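Local atomic coordinates of fiber protein (Human adenovirus 14, PDB entry 3F0Y), a protein that forms the trimeric knob at the tip of the adenovirus fiber, which probably attaches the virus to cell-surface receptors, such as CD46 in species B adenoviruses. Residues Asp12-Leu17 / Leu99-Gly104; Ala54-Ile59 / Ser197-Tyr202; Glu79-Ser84 / Ala167-Cys172; Cys142-Ser147 / Ala184-Thr189. All coordinates share one frame; numbering follows the deposited sequence. Where two conformers were deposited one is given.

Contact 1 (Asp12-Leu17 / Leu99-Gly104); sequences DNINTL and LNHKSG
The 3-10 turn 13-15, where the chain enters strand 16-18, meets the loop leading to strand 102-103 chiefly through H101, whose imidazole lies with one face against I14 and reaches T16 at its edge. H101 ND1 donates to T16 O at 2.8 Å; the bond is almost straight (170°), and the acceptor lies in the ring plane. Over the face, I14 CA sits 3.6 Å from the centroid of the H101 ring, 19° off its normal, a CH-pi contact. I14 CG2 extends this cover to H101 CD2. The other ring nitrogen, NE2, is bonded to the backbone N of T113, consistent with a neutral ring protonated on ND1; both nitrogens together fix its rotation.

In the knob, strand 16-18 is an outer strand of the sheet that continues through 39-48, so this contact fastens the start of that sheet to the long 83-101 connection. K102 N donates to N13 O over a rather long 3.3 Å. The N13 side chain crosses that of K102 at a slant, its OD1 3.6 Å from K102 CD, and a water links that OD1 to G104 N. Bent at its last torsion (chi4 63°), K102 brings NZ within 2.7 Å of G104 O; NZ also makes a salt bridge to D207 of the second subunit. Farther along, L17 and L99 cross at about a right angle, with L17 CG 3.7 Å from L99 CB.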
loop_
_atom_site.group_PDB
_atom_site.type_symbol
_atom_site.label_atom_id
_atom_site.label_comp_id
_atom_site.label_asym_id
_atom_site.label_seq_id
_atom_site.Cartn_x
_atom_site.Cartn_y
_atom_site.Cartn_z
ATOM N N ASP A 12 13.658 17.570 -3.720
ATOM C CA ASP A 12 12.829 16.419 -3.354
ATOM C C ASP A 12 13.666 15.286 -2.752
ATOM O O ASP A 12 13.135 14.423 -2.054
ATOM C CB ASP A 12 12.048 15.905 -4.569
ATOM C CG ASP A 12 10.968 14.894 -4.194
ATOM O OD1 ASP A 12 10.321 15.067 -3.136
ATOM O OD2 ASP A 12 10.766 13.926 -4.956
ATOM N N ASN A 13 14.971 15.300 -3.020
ATOM C CA ASN A 13 15.880 14.276 -2.505
ATOM C C ASN A 13 15.875 14.150 -0.980
ATOM O O ASN A 13 16.109 13.061 -0.455
ATOM C CB ASN A 13 17.311 14.533 -2.988
ATOM C CG ASN A 13 17.480 14.310 -4.481
ATOM O OD1 ASN A 13 16.902 13.385 -5.057
ATOM N ND2 ASN A 13 18.282 15.155 -5.115
ATOM N N ILE A 14 15.612 15.252 -0.275
ATOM C CA ILE A 14 15.561 15.230 1.194
ATOM C C ILE A 14 14.249 14.681 1.777
ATOM O O ILE A 14 14.144 14.515 2.991
ATOM C CB ILE A 14 15.863 16.619 1.823
ATOM C CG1 ILE A 14 14.816 17.665 1.420
ATOM C CG2 ILE A 14 17.263 17.077 1.436
ATOM C CD1 ILE A 14 14.630 18.766 2.445
ATOM N N ASN A 15 13.259 14.408 0.925
ATOM C CA ASN A 15 12.026 13.742 1.365
ATOM C C ASN A 15 12.198 12.227 1.483
ATOM O O ASN A 15 11.299 11.540 1.965
ATOM C CB ASN A 15 10.859 14.047 0.418
ATOM C CG ASN A 15 10.354 15.472 0.546
ATOM O OD1 ASN A 15 10.216 16.002 1.649
ATOM N ND2 ASN A 15 10.060 16.096 -0.588
ATOM N N THR A 16 13.344 11.721 1.028
ATOM C CA THR A 16 13.682 10.307 1.128
ATOM C C THR A 16 14.849 10.110 2.091
ATOM O O THR A 16 15.824 10.856 2.053
ATOM C CB THR A 16 14.080 9.736 -0.246
ATOM O OG1 THR A 16 12.937 9.721 -1.107
ATOM C CG2 THR A 16 14.629 8.320 -0.116
ATOM N N LEU A 17 14.721 9.115 2.964
ATOM C CA LEU A 17 15.818 8.645 3.799
ATOM C C LEU A 17 15.937 7.154 3.524
ATOM O O LEU A 17 15.010 6.400 3.814
ATOM C CB LEU A 17 15.510 8.901 5.276
ATOM C CG LEU A 17 16.604 8.573 6.292
ATOM C CD1 LEU A 17 17.861 9.388 6.021
ATOM C CD2 LEU A 17 16.098 8.817 7.709
ATOM N N LEU A 99 21.480 5.598 7.308
ATOM C CA LEU A 99 20.658 6.042 6.192
ATOM C C LEU A 99 21.037 7.474 5.833
ATOM O O LEU A 99 21.524 8.229 6.678
ATOM C CB LEU A 99 19.172 5.989 6.556
ATOM C CG LEU A 99 18.610 4.640 7.009
ATOM C CD1 LEU A 99 17.210 4.823 7.578
ATOM C CD2 LEU A 99 18.605 3.639 5.860
ATOM N N ASN A 100 20.818 7.834 4.576
ATOM C CA ASN A 100 20.961 9.214 4.134
ATOM C C ASN A 100 19.951 9.495 3.024
ATOM O O ASN A 100 19.148 8.626 2.672
ATOM C CB ASN A 100 22.397 9.489 3.672
ATOM C CG ASN A 100 22.828 10.931 3.918
ATOM O OD1 ASN A 100 22.200 11.870 3.429
ATOM N ND2 ASN A 100 23.905 11.107 4.672
ATOM N N HIS A 101 19.984 10.708 2.484
ATOM C CA HIS A 101 19.027 11.127 1.467
ATOM C C HIS A 101 19.310 10.519 0.100
ATOM O O HIS A 101 20.336 9.870 -0.107
ATOM C CB HIS A 101 19.006 12.653 1.373
ATOM C CG HIS A 101 18.461 13.318 2.596
ATOM N ND1 HIS A 101 17.258 12.955 3.161
ATOM C CD2 HIS A 101 18.945 14.327 3.357
ATOM C CE1 HIS A 101 17.027 13.709 4.220
ATOM N NE2 HIS A 101 18.036 14.549 4.360
ATOM N N LYS A 102 18.377 10.729 -0.826
ATOM C CA LYS A 102 18.523 10.256 -2.196
ATOM C C LYS A 102 19.608 11.041 -2.925
ATOM O O LYS A 102 19.655 12.267 -2.856
ATOM C CB LYS A 102 17.196 10.376 -2.956
ATOM C CG LYS A 102 17.249 9.865 -4.392
ATOM C CD LYS A 102 15.892 9.949 -5.069
ATOM C CE LYS A 102 16.010 9.853 -6.586
ATOM N NZ LYS A 102 16.561 8.548 -7.041
ATOM N N SER A 103 20.484 10.312 -3.606
ATOM C CA SER A 103 21.468 10.899 -4.506
ATOM C C SER A 103 21.608 9.955 -5.690
ATOM O O SER A 103 22.467 9.073 -5.701
ATOM C CB SER A 103 22.809 11.092 -3.796
ATOM O OG SER A 103 23.782 11.602 -4.689
ATOM N N GLY A 104 20.738 10.133 -6.679
ATOM C CA GLY A 104 20.594 9.157 -7.749
ATOM C C GLY A 104 20.093 7.841 -7.172
ATOM O O GLY A 104 19.124 7.823 -6.409
HETATM O O HOH W 1 18.835 12.327 -6.952
#

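Contact 2 (Ala54-Ile59 / Ser197-Tyr202); sequences AFVYVI and SPFTFY
V56 O takes two donors: the backbone N of F199 at 2.8 Å, in a nearly straight bond (175°), and a water that also bridges to S197 O. V56 N returns the bond to F199 O, and A54 pairs in the same two-way fashion with F201, its N lying 2.7 Å from F201 O. The hydrogen-bonded pairs V56-F199 and A54-F201 enclose the non-hydrogen-bonded pair F55-T200, the alternation that defines antiparallel pairing.

On the face of A54, V56 and F201, the phenylalanine CG stands between its backbone N and carbonyl carbon (chi1 63°), which swings the ring back over the neighbouring strand. A54 CB sits over one ring face, 3.5 Å from the F201 centroid and 16° off the normal, while V56 CG1 meets the ring edge 4.0 Å from F201 CE2. On the other face, T200 OG1 lies at the edge of the F55 ring, 3.3 Å from F55 CD1, and P198 CB reaches F55 CE1 at 3.4 Å.

Within the chain, strand 199-204 is the outermost strand of its sheet, beside 51-60, which is flanked on its other side by 39-48. V56 packs on I175 and W177 of the facing sheet, whereas F55 packs on L51 of the second subunit.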
loop_
_atom_site.group_PDB
_atom_site.type_symbol
_atom_site.label_atom_id
_atom_site.label_comp_id
_atom_site.label_asym_id
_atom_site.label_seq_id
_atom_site.Cartn_x
_atom_site.Cartn_y
_atom_site.Cartn_z
ATOM N N ALA A 54 7.092 3.580 4.089
ATOM C CA ALA A 54 8.249 2.722 4.342
ATOM C C ALA A 54 8.238 1.557 3.362
ATOM O O ALA A 54 7.236 0.861 3.234
ATOM C CB ALA A 54 8.232 2.216 5.774
ATOM N N PHE A 55 9.369 1.353 2.694
ATOM C CA PHE A 55 9.496 0.429 1.574
ATOM C C PHE A 55 10.729 -0.431 1.848
ATOM O O PHE A 55 11.852 0.075 1.826
ATOM C CB PHE A 55 9.656 1.263 0.299
ATOM C CG PHE A 55 9.904 0.472 -0.956
ATOM C CD1 PHE A 55 8.843 0.035 -1.739
ATOM C CD2 PHE A 55 11.202 0.229 -1.395
ATOM C CE1 PHE A 55 9.067 -0.663 -2.918
ATOM C CE2 PHE A 55 11.432 -0.473 -2.572
ATOM C CZ PHE A 55 10.366 -0.915 -3.335
ATOM N N VAL A 56 10.520 -1.716 2.136
ATOM C CA VAL A 56 11.602 -2.550 2.665
ATOM C C VAL A 56 11.661 -3.962 2.077
ATOM O O VAL A 56 10.637 -4.614 1.870
ATOM C CB VAL A 56 11.528 -2.633 4.214
ATOM C CG1 VAL A 56 10.285 -3.400 4.664
ATOM C CG2 VAL A 56 12.796 -3.260 4.787
ATOM N N TYR A 57 12.879 -4.415 1.794
ATOM C CA TYR A 57 13.127 -5.813 1.455
ATOM C C TYR A 57 14.575 -6.175 1.735
ATOM O O TYR A 57 15.400 -5.308 2.032
ATOM C CB TYR A 57 12.754 -6.127 0.000
ATOM C CG TYR A 57 13.494 -5.337 -1.057
ATOM C CD1 TYR A 57 13.185 -4.003 -1.300
ATOM C CD2 TYR A 57 14.482 -5.934 -1.838
ATOM C CE1 TYR A 57 13.850 -3.279 -2.277
ATOM C CE2 TYR A 57 15.152 -5.216 -2.821
ATOM C CZ TYR A 57 14.831 -3.888 -3.034
ATOM O OH TYR A 57 15.484 -3.164 -4.002
ATOM N N VAL A 58 14.871 -7.468 1.657
ATOM C CA VAL A 58 16.208 -7.966 1.935
ATOM C C VAL A 58 16.756 -8.717 0.730
ATOM O O VAL A 58 16.017 -9.396 0.019
ATOM C CB VAL A 58 16.226 -8.882 3.181
ATOM C CG1 VAL A 58 15.701 -8.132 4.391
ATOM C CG2 VAL A 58 15.412 -10.142 2.944
ATOM N N ILE A 59 18.055 -8.560 0.493
ATOM C CA ILE A 59 18.764 -9.337 -0.512
ATOM C C ILE A 59 19.875 -10.083 0.215
ATOM O O ILE A 59 20.798 -9.466 0.749
ATOM C CB ILE A 59 19.360 -8.448 -1.618
ATOM C CG1 ILE A 59 18.266 -7.598 -2.271
ATOM C CG2 ILE A 59 20.066 -9.301 -2.667
ATOM C CD1 ILE A 59 18.795 -6.538 -3.196
ATOM N N SER A 197 10.309 -9.836 -1.682
ATOM C CA SER A 197 9.716 -8.786 -2.504
ATOM C C SER A 197 9.474 -7.567 -1.618
ATOM O O SER A 197 9.329 -7.709 -0.404
ATOM C CB SER A 197 8.414 -9.259 -3.154
ATOM O OG SER A 197 7.445 -9.612 -2.184
ATOM N N PRO A 198 9.437 -6.363 -2.215
ATOM C CA PRO A 198 9.290 -5.167 -1.391
ATOM C C PRO A 198 8.008 -5.173 -0.569
ATOM O O PRO A 198 6.945 -5.525 -1.082
ATOM C CB PRO A 198 9.258 -4.028 -2.416
ATOM C CG PRO A 198 9.854 -4.587 -3.649
ATOM C CD PRO A 198 9.520 -6.038 -3.649
ATOM N N PHE A 199 8.126 -4.813 0.704
ATOM C CA PHE A 199 6.964 -4.587 1.548
ATOM C C PHE A 199 6.849 -3.098 1.818
ATOM O O PHE A 199 7.802 -2.475 2.293
ATOM C CB PHE A 199 7.087 -5.348 2.865
ATOM C CG PHE A 199 5.961 -5.078 3.824
ATOM C CD1 PHE A 199 4.643 -5.306 3.445
ATOM C CD2 PHE A 199 6.214 -4.598 5.102
ATOM C CE1 PHE A 199 3.598 -5.056 4.322
ATOM C CE2 PHE A 199 5.171 -4.352 5.989
ATOM C CZ PHE A 199 3.862 -4.580 5.597
ATOM N N THR A 200 5.687 -2.534 1.504
ATOM C CA THR A 200 5.410 -1.134 1.789
ATOM C C THR A 200 4.422 -1.025 2.939
ATOM O O THR A 200 3.342 -1.611 2.893
ATOM C CB THR A 200 4.843 -0.402 0.565
ATOM O OG1 THR A 200 5.783 -0.486 -0.512
ATOM C CG2 THR A 200 4.586 1.067 0.889
ATOM N N PHE A 201 4.808 -0.287 3.975
ATOM C CA PHE A 201 3.901 0.030 5.067
ATOM C C PHE A 201 3.962 1.512 5.389
ATOM O O PHE A 201 4.862 2.225 4.935
ATOM C CB PHE A 201 4.188 -0.820 6.311
ATOM C CG PHE A 201 5.550 -0.608 6.908
ATOM C CD1 PHE A 201 5.714 0.189 8.034
ATOM C CD2 PHE A 201 6.666 -1.233 6.368
ATOM C CE1 PHE A 201 6.971 0.372 8.599
ATOM C CE2 PHE A 201 7.924 -1.053 6.927
ATOM C CZ PHE A 201 8.075 -0.249 8.045
ATOM N N TYR A 202 2.984 1.957 6.169
ATOM C CA TYR A 202 2.827 3.369 6.483
ATOM C C TYR A 202 2.739 3.576 7.987
ATOM O O TYR A 202 2.218 2.731 8.713
ATOM C CB TYR A 202 1.578 3.922 5.792
ATOM C CG TYR A 202 1.451 3.469 4.356
ATOM C CD1 TYR A 202 1.816 4.301 3.303
ATOM C CD2 TYR A 202 0.991 2.189 4.053
ATOM C CE1 TYR A 202 1.709 3.875 1.988
ATOM C CE2 TYR A 202 0.880 1.756 2.748
ATOM C CZ TYR A 202 1.240 2.600 1.721
ATOM O OH TYR A 202 1.128 2.161 0.425
HETATM O O HOH W 2 10.203 -7.417 2.066
#

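Contact 3 (Glu79-Ser84 / Ala167-Cys172); sequences ELFFDS and ADTSYC
F81 and F82 leave their strand on opposite faces, and each meets a different part of 167-172. The F81 ring turns its edge to C172: SG lies 4.9 Å from the ring centroid and 79° off the normal, a Cys sulfur-aromatic contact made at CD2 and CE2. T169 crosses the same phenylalanine obliquely, with its methyl CG2 3.4 Å from F81 CD2. The methyl gets there by standing anti to the backbone N of T169, with OG1 beside that N.

On the other face F82 and Y171 stand next to each other, CB to CB at 4.1 Å. The F82 ring presents its edge to Y171 O, and the Y171 ring turns its own edge to D83 O, which lies in the ring plane 3.5 Å from CD1. Y171 OH bonds to E206, and it also receives a hydrogen bond from a water that donates to S84 O as well. S170 points across toward S84, its OG 3.4 Å from S84 CB, and a second water joins S84 N to D168 O.

The backbone bonds show how the two segments are paired. F82 N donates to Y171 O, but F82 O accepts twice, from S170 N at 2.8 Å, in a bent bond (137°), and from Y171 N at 3.1 Å, in a straighter one (159°). Two residues facing one in this way make a classic beta bulge, here at the end of the antiparallel pairing of strands 73-82 and 171-180 in the knob's beta sandwich.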
loop_
_atom_site.group_PDB
_atom_site.type_symbol
_atom_site.label_atom_id
_atom_site.label_comp_id
_atom_site.label_asym_id
_atom_site.label_seq_id
_atom_site.Cartn_x
_atom_site.Cartn_y
_atom_site.Cartn_z
ATOM N N GLU A 79 16.139 -5.107 13.293
ATOM C CA GLU A 79 15.898 -4.158 14.372
ATOM C C GLU A 79 16.642 -2.865 14.069
ATOM O O GLU A 79 17.867 -2.864 13.951
ATOM C CB GLU A 79 16.390 -4.721 15.704
ATOM C CG GLU A 79 15.616 -5.926 16.204
ATOM C CD GLU A 79 16.029 -6.326 17.605
ATOM O OE1 GLU A 79 17.246 -6.467 17.850
ATOM O OE2 GLU A 79 15.141 -6.496 18.467
ATOM N N LEU A 80 15.897 -1.771 13.941
ATOM C CA LEU A 80 16.475 -0.469 13.626
ATOM C C LEU A 80 16.236 0.476 14.795
ATOM O O LEU A 80 15.095 0.808 15.109
ATOM C CB LEU A 80 15.860 0.100 12.345
ATOM C CG LEU A 80 15.818 -0.841 11.136
ATOM C CD1 LEU A 80 15.175 -0.138 9.955
ATOM C CD2 LEU A 80 17.209 -1.348 10.772
ATOM N N PHE A 81 17.323 0.892 15.439
ATOM C CA PHE A 81 17.265 1.797 16.578
ATOM C C PHE A 81 17.834 3.151 16.185
ATOM O O PHE A 81 18.863 3.228 15.511
ATOM C CB PHE A 81 18.043 1.214 17.757
ATOM C CG PHE A 81 17.529 -0.124 18.211
ATOM C CD1 PHE A 81 18.212 -1.291 17.901
ATOM C CD2 PHE A 81 16.346 -0.216 18.927
ATOM C CE1 PHE A 81 17.730 -2.526 18.311
ATOM C CE2 PHE A 81 15.859 -1.444 19.342
ATOM C CZ PHE A 81 16.552 -2.603 19.034
ATOM N N PHE A 82 17.152 4.212 16.608
ATOM C CA PHE A 82 17.536 5.577 16.266
ATOM C C PHE A 82 17.617 6.430 17.527
ATOM O O PHE A 82 16.836 6.247 18.462
ATOM C CB PHE A 82 16.523 6.188 15.297
ATOM C CG PHE A 82 16.290 5.368 14.058
ATOM C CD1 PHE A 82 15.373 4.324 14.062
ATOM C CD2 PHE A 82 16.974 5.650 12.882
ATOM C CE1 PHE A 82 15.152 3.566 12.916
ATOM C CE2 PHE A 82 16.757 4.896 11.732
ATOM C CZ PHE A 82 15.846 3.853 11.752
ATOM N N ASP A 83 18.563 7.366 17.544
ATOM C CA ASP A 83 18.715 8.283 18.676
ATOM C C ASP A 83 17.694 9.421 18.598
ATOM O O ASP A 83 16.900 9.485 17.656
ATOM C CB ASP A 83 20.157 8.817 18.765
ATOM C CG ASP A 83 20.584 9.607 17.536
ATOM O OD1 ASP A 83 19.721 10.175 16.833
ATOM O OD2 ASP A 83 21.806 9.667 17.282
ATOM N N SER A 84 17.728 10.317 19.585
ATOM C CA SER A 84 16.771 11.425 19.679
ATOM C C SER A 84 16.781 12.381 18.478
ATOM O O SER A 84 15.818 13.118 18.272
ATOM C CB SER A 84 17.011 12.220 20.968
ATOM O OG SER A 84 18.311 12.782 20.984
ATOM N N ALA A 167 19.329 3.669 26.794
ATOM C CA ALA A 167 18.850 5.012 27.152
ATOM C C ALA A 167 18.781 5.980 25.968
ATOM O O ALA A 167 17.906 6.847 25.922
ATOM C CB ALA A 167 19.719 5.606 28.259
ATOM N N ASP A 168 19.696 5.825 25.016
ATOM C CA ASP A 168 19.760 6.712 23.852
ATOM C C ASP A 168 18.917 6.242 22.662
ATOM O O ASP A 168 18.957 6.862 21.605
ATOM C CB ASP A 168 21.218 6.910 23.411
ATOM C CG ASP A 168 21.880 5.619 22.973
ATOM O OD1 ASP A 168 21.361 4.537 23.322
ATOM O OD2 ASP A 168 22.919 5.685 22.284
ATOM N N THR A 169 18.164 5.154 22.831
ATOM C CA THR A 169 17.279 4.658 21.777
ATOM C C THR A 169 15.914 5.338 21.883
ATOM O O THR A 169 15.066 4.930 22.680
ATOM C CB THR A 169 17.110 3.128 21.852
ATOM O OG1 THR A 169 18.389 2.497 21.695
ATOM C CG2 THR A 169 16.176 2.641 20.756
ATOM N N SER A 170 15.713 6.375 21.073
ATOM C CA SER A 170 14.489 7.178 21.117
ATOM C C SER A 170 13.406 6.676 20.162
ATOM O O SER A 170 12.225 6.943 20.377
ATOM C CB SER A 170 14.808 8.640 20.798
ATOM O OG SER A 170 15.749 9.168 21.715
ATOM N N TYR A 171 13.810 5.981 19.098
ATOM C CA TYR A 171 12.867 5.427 18.123
ATOM C C TYR A 171 13.292 4.035 17.681
ATOM O O TYR A 171 14.487 3.745 17.591
ATOM C CB TYR A 171 12.750 6.343 16.903
ATOM C CG TYR A 171 12.471 7.781 17.265
ATOM C CD1 TYR A 171 13.505 8.709 17.358
ATOM C CD2 TYR A 171 11.177 8.208 17.542
ATOM C CE1 TYR A 171 13.255 10.028 17.699
ATOM C CE2 TYR A 171 10.917 9.524 17.886
ATOM C CZ TYR A 171 11.958 10.429 17.965
ATOM O OH TYR A 171 11.697 11.733 18.308
ATOM N N CYS A 172 12.307 3.179 17.405
ATOM C CA CYS A 172 12.568 1.805 16.982
ATOM C C CYS A 172 11.665 1.383 15.829
ATOM O O CYS A 172 10.474 1.709 15.804
ATOM C CB CYS A 172 12.355 0.830 18.145
ATOM S SG CYS A 172 13.119 1.320 19.689
HETATM O O HOH W 3 13.445 12.822 19.878
HETATM O O HOH W 4 19.139 9.652 22.013
#

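Contact 4 (Cys142-Ser147 / Ala184-Thr189); sequences CHYTAS and APEGQT
E186 reaches Y144 and S147 with a bent chain, which can be followed outward from CB. Its first torsion (-60°) sets CG beside the backbone N, where CG comes 3.1 Å from Y144 OH. The bend of the chain, at chi2 (-72°), then turns the carboxylate toward the segment 142-147. CD lies in the plane of the Y144 ring at its edge, and the ring and carboxylate planes stand nearly perpendicular, 88° apart. OE2 is gripped twice: Y144 OH donates to it at 2.6 Å from the anti side, somewhat out of the carboxylate plane, and S147 N donates at 2.7 Å to its syn lone pair. OE1 receives S147 OG at 2.7 Å, also on the syn side, and is further bonded to S190 OG. Three donors from 142-147 thus hold the carboxylate against rotation. Beside it, P185 crosses the tyrosine at about a right angle, with CB 3.6 Å from Y144 CD2.

The contact ties the end of strand 137-145, an outer strand of its sheet, to the loop between strands 171-180 and 199-204. P185 packs on F152 and W179 of the two inner strands, and K134 of the second subunit bonds to Y144 OH, placing the site beside the trimer interface.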
loop_
_atom_site.group_PDB
_atom_site.type_symbol
_atom_site.label_atom_id
_atom_site.label_comp_id
_atom_site.label_asym_id
_atom_site.label_seq_id
_atom_site.Cartn_x
_atom_site.Cartn_y
_atom_site.Cartn_z
ATOM N N CYS A 142 4.934 -10.371 2.107
ATOM C CA CYS A 142 5.752 -10.187 0.923
ATOM C C CYS A 142 5.912 -11.581 0.342
ATOM O O CYS A 142 5.335 -12.537 0.866
ATOM C CB CYS A 142 7.101 -9.553 1.266
ATOM S SG CYS A 142 8.207 -10.597 2.223
ATOM N N HIS A 143 6.673 -11.707 -0.736
ATOM C CA HIS A 143 6.852 -13.003 -1.369
ATOM C C HIS A 143 8.303 -13.266 -1.713
ATOM O O HIS A 143 9.051 -12.349 -2.054
ATOM C CB HIS A 143 6.002 -13.103 -2.633
ATOM C CG HIS A 143 4.538 -13.248 -2.363
ATOM N ND1 HIS A 143 3.724 -12.175 -2.074
ATOM C CD2 HIS A 143 3.740 -14.342 -2.340
ATOM C CE1 HIS A 143 2.489 -12.600 -1.883
ATOM N NE2 HIS A 143 2.471 -13.913 -2.037
ATOM N N TYR A 144 8.683 -14.534 -1.605
ATOM C CA TYR A 144 9.940 -15.020 -2.138
ATOM C C TYR A 144 9.643 -15.707 -3.468
ATOM O O TYR A 144 8.793 -16.595 -3.534
ATOM C CB TYR A 144 10.595 -16.002 -1.163
ATOM C CG TYR A 144 11.702 -16.818 -1.786
ATOM C CD1 TYR A 144 12.954 -16.262 -2.019
ATOM C CD2 TYR A 144 11.492 -18.143 -2.157
ATOM C CE1 TYR A 144 13.969 -17.001 -2.597
ATOM C CE2 TYR A 144 12.504 -18.893 -2.735
ATOM C CZ TYR A 144 13.740 -18.314 -2.954
ATOM O OH TYR A 144 14.755 -19.040 -3.529
ATOM N N THR A 145 10.337 -15.285 -4.520
ATOM C CA THR A 145 10.202 -15.902 -5.834
ATOM C C THR A 145 11.110 -17.128 -5.893
ATOM O O THR A 145 12.336 -17.006 -5.829
ATOM C CB THR A 145 10.567 -14.916 -6.962
ATOM O OG1 THR A 145 9.787 -13.721 -6.822
ATOM C CG2 THR A 145 10.300 -15.534 -8.328
ATOM N N ALA A 146 10.496 -18.303 -6.004
ATOM C CA ALA A 146 11.222 -19.570 -5.952
ATOM C C ALA A 146 11.862 -19.913 -7.291
ATOM O O ALA A 146 11.544 -19.311 -8.317
ATOM C CB ALA A 146 10.293 -20.692 -5.511
ATOM N N SER A 147 12.755 -20.900 -7.263
ATOM C CA SER A 147 13.468 -21.357 -8.457
ATOM C C SER A 147 12.528 -21.864 -9.554
ATOM O O SER A 147 12.878 -21.823 -10.734
ATOM C CB SER A 147 14.477 -22.452 -8.088
ATOM O OG SER A 147 13.846 -23.526 -7.412
ATOM N N ALA A 184 9.244 -26.180 2.364
ATOM C CA ALA A 184 10.155 -25.037 2.310
ATOM C C ALA A 184 10.144 -24.401 0.916
ATOM O O ALA A 184 9.827 -25.074 -0.066
ATOM C CB ALA A 184 11.566 -25.466 2.679
ATOM N N PRO A 185 10.469 -23.097 0.828
ATOM C CA PRO A 185 10.632 -22.411 -0.460
ATOM C C PRO A 185 11.543 -23.151 -1.445
ATOM O O PRO A 185 11.234 -23.222 -2.637
ATOM C CB PRO A 185 11.272 -21.074 -0.074
ATOM C CG PRO A 185 10.938 -20.858 1.343
ATOM C CD PRO A 185 10.656 -22.186 1.973
ATOM N N GLU A 186 12.654 -23.691 -0.943
ATOM C CA GLU A 186 13.666 -24.329 -1.786
ATOM C C GLU A 186 14.194 -25.618 -1.173
ATOM O O GLU A 186 13.970 -25.904 0.004
ATOM C CB GLU A 186 14.853 -23.380 -1.998
ATOM C CG GLU A 186 14.520 -22.054 -2.672
ATOM C CD GLU A 186 14.210 -22.184 -4.153
ATOM O OE1 GLU A 186 14.293 -23.301 -4.708
ATOM O OE2 GLU A 186 13.888 -21.151 -4.773
ATOM N N GLY A 187 14.895 -26.395 -1.995
ATOM C CA GLY A 187 15.697 -27.517 -1.520
ATOM C C GLY A 187 17.144 -27.078 -1.414
ATOM O O GLY A 187 17.512 -26.005 -1.907
ATOM N N GLN A 188 17.969 -27.904 -0.776
ATOM C CA GLN A 188 19.392 -27.604 -0.617
ATOM C C GLN A 188 20.075 -27.318 -1.956
ATOM O O GLN A 188 20.938 -26.443 -2.042
ATOM C CB GLN A 188 20.109 -28.758 0.091
ATOM C CG GLN A 188 19.817 -28.844 1.579
ATOM C CD GLN A 188 20.425 -30.073 2.230
ATOM O OE1 GLN A 188 21.100 -29.976 3.255
ATOM N NE2 GLN A 188 20.191 -31.238 1.636
ATOM N N THR A 189 19.676 -28.053 -2.993
ATOM C CA THR A 189 20.292 -27.938 -4.312
ATOM C C THR A 189 19.680 -26.830 -5.180
ATOM O O THR A 189 20.294 -26.417 -6.166
ATOM C CB THR A 189 20.212 -29.280 -5.077
ATOM O OG1 THR A 189 18.842 -29.674 -5.223
ATOM C CG2 THR A 189 20.969 -30.370 -4.329
#

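Overall arrangement
From the N terminus, 12-17 opens contact 1, 54-59 opens contact 2 and 79-84 opens contact 3 before 99-104 closes contact 1, which therefore crosses both. Segment 142-147 then opens contact 4; 167-172 closes contact 3 and 184-189 closes contact 4, so these two also cross. Contact 2 closes last, at 197-202, its loop enclosing contacts 3 and 4. Contact 2 pairs two strands of the sheet 16-18, 39-48, 51-60, 199-204, and contact 1 ties its first strand to the loop before strand 102-103. Contact 3 pairs two strands of the facing sheet; contact 4 joins its strand 137-145 to a loop. L99 packs on F82 and S197 touches 142-147, linking contacts 1 with 3 and 2 with 4.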